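Local structure of TetR transcriptional regulator (Chloroflexus aurantiacus, 3QBM) at residues Phe91-Cys104 and Val169-Glu182. The protein probably binds DNA through a helix-turn-helix domain as a TetR-family transcriptional regulator, and carries magnesium ions in its dimeric all-helical assembly. Sequence-based numbering, arbitrary orientation. Where two conformers were deposited one is given.
Sequences FRSYAERPPLVGGC and VMLARILETATPLE
L181 packs against F91 and A95: its CD2 lies 3.6 Å from F91 O, while CD1 covers the backbone and CB of A95, whose methyl also meets A178 CB. V169 CG2, anti to its carbonyl carbon, meets both aromatic side chains, 4.0 Å from F91 CD1 at the edge of that ring and 3.9 Å from Y94 CD2. The Y94 ring is itself sandwiched by P99 CD and F91 CA on opposite faces. At one end, R92 forms a salt bridge with E182, NH1 donating in its guanidinium plane to the syn side of OE1 (3.1 Å, 159°), the two flat groups standing 61° apart; R92 NH2 also forms a salt bridge with D89. At the other, R173, bent at chi3 (80°), lays one guanidinium face over the G102-G103 peptide of a type II turn, its CZ 3.8 Å from G103 N. A water at the guanidinium edge accepts from R173 NH1, and NH2 forms a salt bridge with D115 of the second subunit, near a bound magnesium ion, linking this part of the TetR-type C-terminal domain to the dimer partner. Helices 154-175 and 179-196 thus pack against segment 91-104, which leans through Y94 and P99 on helix 51-74 and through L100 and V101 on helix 2-23.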
loop_
_atom_site.group_PDB
_atom_site.type_symbol
_atom_site.label_atom_id
_atom_site.label_comp_id
_atom_site.label_asym_id
_atom_site.label_seq_id
_atom_site.Cartn_x
_atom_site.Cartn_y
_atom_site.Cartn_z
ATOM N N PHE A 91 -10.767 5.008 8.120
ATOM C CA PHE A 91 -10.216 4.561 6.844
ATOM C C PHE A 91 -11.280 4.478 5.740
ATOM O O PHE A 91 -11.038 4.906 4.602
ATOM C CB PHE A 91 -9.534 3.209 7.016
ATOM C CG PHE A 91 -8.138 3.302 7.541
ATOM C CD1 PHE A 91 -7.124 3.732 6.711
ATOM C CD2 PHE A 91 -7.826 2.933 8.827
ATOM C CE1 PHE A 91 -5.831 3.783 7.151
ATOM C CE2 PHE A 91 -6.515 2.959 9.251
ATOM C CZ PHE A 91 -5.537 3.407 8.435
ATOM N N ARG A 92 -12.440 3.939 6.072
ATOM C CA ARG A 92 -13.522 3.864 5.125
ATOM C C ARG A 92 -13.883 5.242 4.559
ATOM O O ARG A 92 -14.144 5.381 3.335
ATOM C CB ARG A 92 -14.754 3.192 5.749
ATOM C CG ARG A 92 -15.860 3.033 4.745
ATOM C CD ARG A 92 -16.984 2.168 5.203
ATOM N NE ARG A 92 -17.677 2.723 6.342
ATOM C CZ ARG A 92 -18.873 2.311 6.786
ATOM N NH1 ARG A 92 -19.589 1.393 6.148
ATOM N NH2 ARG A 92 -19.398 2.895 7.847
ATOM N N SER A 93 -13.844 6.258 5.422
ATOM C CA SER A 93 -14.193 7.634 5.000
ATOM C C SER A 93 -13.213 8.247 4.008
ATOM O O SER A 93 -13.519 9.295 3.385
ATOM C CB SER A 93 -14.365 8.552 6.212
ATOM O OG SER A 93 -13.104 8.946 6.735
ATOM N N TYR A 94 -12.019 7.645 3.885
ATOM C CA TYR A 94 -11.040 8.071 2.870
ATOM C C TYR A 94 -11.543 7.919 1.435
ATOM O O TYR A 94 -10.979 8.571 0.562
ATOM C CB TYR A 94 -9.712 7.318 2.990
ATOM C CG TYR A 94 -8.888 7.645 4.211
ATOM C CD1 TYR A 94 -9.376 8.459 5.229
ATOM C CD2 TYR A 94 -7.642 7.064 4.391
ATOM C CE1 TYR A 94 -8.615 8.713 6.347
ATOM C CE2 TYR A 94 -6.873 7.352 5.496
ATOM C CZ TYR A 94 -7.371 8.167 6.467
ATOM O OH TYR A 94 -6.608 8.432 7.582
ATOM N N ALA A 95 -12.569 7.083 1.214
ATOM C CA ALA A 95 -13.126 6.844 -0.129
ATOM C C ALA A 95 -13.493 8.135 -0.841
ATOM O O ALA A 95 -13.218 8.280 -2.022
ATOM C CB ALA A 95 -14.349 5.943 -0.065
ATOM N N GLU A 96 -14.130 9.049 -0.120
ATOM C CA GLU A 96 -14.523 10.345 -0.685
ATOM C C GLU A 96 -13.698 11.529 -0.155
ATOM O O GLU A 96 -13.710 12.593 -0.759
ATOM C CB GLU A 96 -16.012 10.575 -0.405
ATOM C CG GLU A 96 -16.964 9.669 -1.201
ATOM N N ARG A 97 -12.984 11.330 0.960
ATOM C CA ARG A 97 -12.243 12.387 1.640
ATOM C C ARG A 97 -10.959 11.842 2.316
ATOM O O ARG A 97 -10.940 11.543 3.524
ATOM C CB ARG A 97 -13.183 13.063 2.662
ATOM C CG ARG A 97 -12.575 14.263 3.319
ATOM C CD ARG A 97 -13.615 15.087 4.053
ATOM N NE ARG A 97 -14.240 14.354 5.152
ATOM C CZ ARG A 97 -13.880 14.415 6.438
ATOM N NH1 ARG A 97 -12.862 15.169 6.844
ATOM N NH2 ARG A 97 -14.558 13.694 7.336
ATOM N N PRO A 98 -9.861 11.719 1.542
ATOM C CA PRO A 98 -8.611 11.282 2.119
ATOM C C PRO A 98 -8.064 12.345 3.082
ATOM O O PRO A 98 -8.601 13.465 3.094
ATOM C CB PRO A 98 -7.714 11.071 0.876
ATOM C CG PRO A 98 -8.277 12.001 -0.150
ATOM C CD PRO A 98 -9.735 12.056 0.113
ATOM N N PRO A 99 -7.073 11.999 3.921
ATOM C CA PRO A 99 -6.563 12.941 4.918
ATOM C C PRO A 99 -6.030 14.202 4.265
ATOM O O PRO A 99 -6.195 15.302 4.794
ATOM C CB PRO A 99 -5.458 12.156 5.622
ATOM C CG PRO A 99 -5.802 10.791 5.395
ATOM C CD PRO A 99 -6.319 10.741 4.000
ATOM N N LEU A 100 -5.395 14.022 3.120
ATOM C CA LEU A 100 -5.152 15.144 2.219
ATOM C C LEU A 100 -5.194 14.673 0.751
ATOM O O LEU A 100 -5.287 13.472 0.477
ATOM C CB LEU A 100 -3.891 15.876 2.619
ATOM C CG LEU A 100 -2.532 15.241 2.511
ATOM C CD1 LEU A 100 -2.168 15.188 1.055
ATOM C CD2 LEU A 100 -1.478 16.088 3.257
ATOM N N VAL A 101 -5.158 15.621 -0.172
ATOM C CA VAL A 101 -5.278 15.311 -1.595
ATOM C C VAL A 101 -4.259 14.238 -2.001
ATOM O O VAL A 101 -3.127 14.316 -1.648
ATOM C CB VAL A 101 -5.045 16.547 -2.440
ATOM C CG1 VAL A 101 -3.550 16.888 -2.450
ATOM C CG2 VAL A 101 -5.609 16.343 -3.866
ATOM N N GLY A 102 -4.703 13.209 -2.686
ATOM C CA GLY A 102 -3.816 12.123 -3.109
ATOM C C GLY A 102 -3.799 10.865 -2.265
ATOM O O GLY A 102 -3.053 9.953 -2.571
ATOM N N GLY A 103 -4.630 10.767 -1.232
ATOM C CA GLY A 103 -4.764 9.537 -0.468
ATOM C C GLY A 103 -4.133 9.550 0.912
ATOM O O GLY A 103 -3.912 10.624 1.495
ATOM N N CYS A 104 -3.896 8.366 1.469
ATOM C CA CYS A 104 -3.239 8.256 2.782
ATOM C C CYS A 104 -1.752 8.568 2.682
ATOM O O CYS A 104 -1.027 7.855 1.986
ATOM C CB CYS A 104 -3.419 6.855 3.413
ATOM S SG CYS A 104 -2.595 6.675 4.968
ATOM N N VAL A 169 -7.474 1.089 0.920
ATOM C CA VAL A 169 -7.216 2.477 0.466
ATOM C C VAL A 169 -6.494 2.448 -0.893
ATOM O O VAL A 169 -6.919 3.134 -1.848
ATOM C CB VAL A 169 -6.397 3.290 1.461
ATOM C CG1 VAL A 169 -5.950 4.623 0.830
ATOM C CG2 VAL A 169 -7.215 3.572 2.714
HETATM N N MSE A 170 -5.454 1.624 -1.000
HETATM C CA MSE A 170 -4.727 1.435 -2.252
HETATM C C MSE A 170 -5.660 0.945 -3.384
HETATM O O MSE A 170 -5.675 1.500 -4.481
HETATM C CB MSE A 170 -3.618 0.405 -2.061
HETATM C CG MSE A 170 -2.798 0.129 -3.355
HETATM SE SE MSE A 170 -3.477 -1.132 -4.553
HETATM C CE MSE A 170 -3.324 -2.683 -3.329
ATOM N N LEU A 171 -6.430 -0.095 -3.094
ATOM C CA LEU A 171 -7.335 -0.692 -4.102
ATOM C C LEU A 171 -8.452 0.223 -4.536
ATOM O O LEU A 171 -8.778 0.274 -5.712
ATOM C CB LEU A 171 -8.017 -1.929 -3.575
ATOM C CG LEU A 171 -7.233 -3.215 -3.641
ATOM C CD1 LEU A 171 -8.150 -4.265 -3.041
ATOM C CD2 LEU A 171 -6.770 -3.576 -5.072
ATOM N N ALA A 172 -9.032 0.946 -3.579
ATOM C CA ALA A 172 -10.140 1.854 -3.870
ATOM C C ALA A 172 -9.656 2.953 -4.796
ATOM O O ALA A 172 -10.362 3.328 -5.727
ATOM C CB ALA A 172 -10.745 2.421 -2.581
ATOM N N ARG A 173 -8.437 3.439 -4.599
ATOM C CA ARG A 173 -7.952 4.524 -5.438
ATOM C C ARG A 173 -7.625 4.032 -6.828
ATOM O O ARG A 173 -8.016 4.653 -7.822
ATOM C CB ARG A 173 -6.768 5.261 -4.835
ATOM C CG ARG A 173 -7.063 6.140 -3.646
ATOM C CD ARG A 173 -5.898 7.167 -3.370
ATOM N NE ARG A 173 -5.910 8.349 -4.214
ATOM C CZ ARG A 173 -6.770 9.354 -4.069
ATOM N NH1 ARG A 173 -7.730 9.293 -3.149
ATOM N NH2 ARG A 173 -6.728 10.402 -4.867
ATOM N N ILE A 174 -6.971 2.879 -6.917
ATOM C CA ILE A 174 -6.588 2.371 -8.219
ATOM C C ILE A 174 -7.785 1.847 -9.054
ATOM O O ILE A 174 -7.830 2.064 -10.285
ATOM C CB ILE A 174 -5.344 1.391 -8.072
ATOM C CG1 ILE A 174 -4.479 1.401 -9.330
ATOM C CG2 ILE A 174 -5.819 -0.002 -7.620
ATOM C CD1 ILE A 174 -3.730 2.744 -9.630
ATOM N N LEU A 175 -8.779 1.208 -8.408
ATOM C CA LEU A 175 -9.995 0.753 -9.071
ATOM C C LEU A 175 -11.049 1.863 -9.257
ATOM O O LEU A 175 -12.011 1.667 -10.000
ATOM C CB LEU A 175 -10.617 -0.446 -8.338
ATOM C CG LEU A 175 -9.737 -1.702 -8.178
ATOM C CD1 LEU A 175 -10.505 -2.835 -7.437
ATOM C CD2 LEU A 175 -9.134 -2.192 -9.486
ATOM N N GLU A 176 -10.865 3.020 -8.598
ATOM C CA GLU A 176 -11.759 4.197 -8.718
ATOM C C GLU A 176 -13.180 3.870 -8.235
ATOM O O GLU A 176 -14.194 4.227 -8.843
ATOM C CB GLU A 176 -11.718 4.769 -10.151
ATOM C CG GLU A 176 -10.333 5.348 -10.486
ATOM C CD GLU A 176 -10.077 5.580 -11.988
ATOM O OE1 GLU A 176 -11.054 5.739 -12.745
ATOM O OE2 GLU A 176 -8.876 5.621 -12.393
ATOM N N THR A 177 -13.229 3.164 -7.115
ATOM C CA THR A 177 -14.473 2.749 -6.530
ATOM C C THR A 177 -14.312 2.574 -5.033
ATOM O O THR A 177 -13.270 2.118 -4.576
ATOM C CB THR A 177 -15.027 1.439 -7.138
ATOM O OG1 THR A 177 -16.111 1.016 -6.327
ATOM C CG2 THR A 177 -14.008 0.311 -7.165
ATOM N N ALA A 178 -15.348 2.940 -4.273
ATOM C CA ALA A 178 -15.327 2.780 -2.803
ATOM C C ALA A 178 -15.429 1.333 -2.361
ATOM O O ALA A 178 -15.194 1.025 -1.192
ATOM C CB ALA A 178 -16.447 3.560 -2.159
ATOM N N THR A 179 -15.784 0.451 -3.289
ATOM C CA THR A 179 -16.169 -0.916 -2.942
ATOM C C THR A 179 -15.110 -1.667 -2.092
ATOM O O THR A 179 -15.476 -2.303 -1.102
ATOM C CB THR A 179 -16.572 -1.690 -4.216
ATOM O OG1 THR A 179 -17.756 -1.078 -4.759
ATOM C CG2 THR A 179 -16.840 -3.153 -3.927
ATOM N N PRO A 180 -13.823 -1.575 -2.445
ATOM C CA PRO A 180 -12.840 -2.273 -1.601
ATOM C C PRO A 180 -12.794 -1.800 -0.128
ATOM O O PRO A 180 -12.565 -2.596 0.782
ATOM C CB PRO A 180 -11.488 -1.968 -2.293
ATOM C CG PRO A 180 -11.842 -1.705 -3.719
ATOM C CD PRO A 180 -13.186 -0.996 -3.656
ATOM N N LEU A 181 -12.980 -0.507 0.097
ATOM C CA LEU A 181 -13.012 0.016 1.450
ATOM C C LEU A 181 -14.278 -0.435 2.186
ATOM O O LEU A 181 -14.242 -0.711 3.376
ATOM C CB LEU A 181 -12.875 1.558 1.440
ATOM C CG LEU A 181 -11.444 2.083 1.359
ATOM C CD1 LEU A 181 -11.397 3.556 0.953
ATOM C CD2 LEU A 181 -10.702 1.900 2.685
ATOM N N GLU A 182 -15.404 -0.474 1.480
ATOM C CA GLU A 182 -16.664 -0.898 2.066
ATOM C C GLU A 182 -16.591 -2.349 2.459
ATOM O O GLU A 182 -16.962 -2.693 3.573
ATOM C CB GLU A 182 -17.843 -0.676 1.120
ATOM C CG GLU A 182 -18.398 0.716 1.205
ATOM C CD GLU A 182 -19.067 0.993 2.538
ATOM O OE1 GLU A 182 -19.244 0.049 3.351
ATOM O OE2 GLU A 182 -19.408 2.172 2.767
HETATM O O HOH W 1 -8.136 7.517 -0.933
#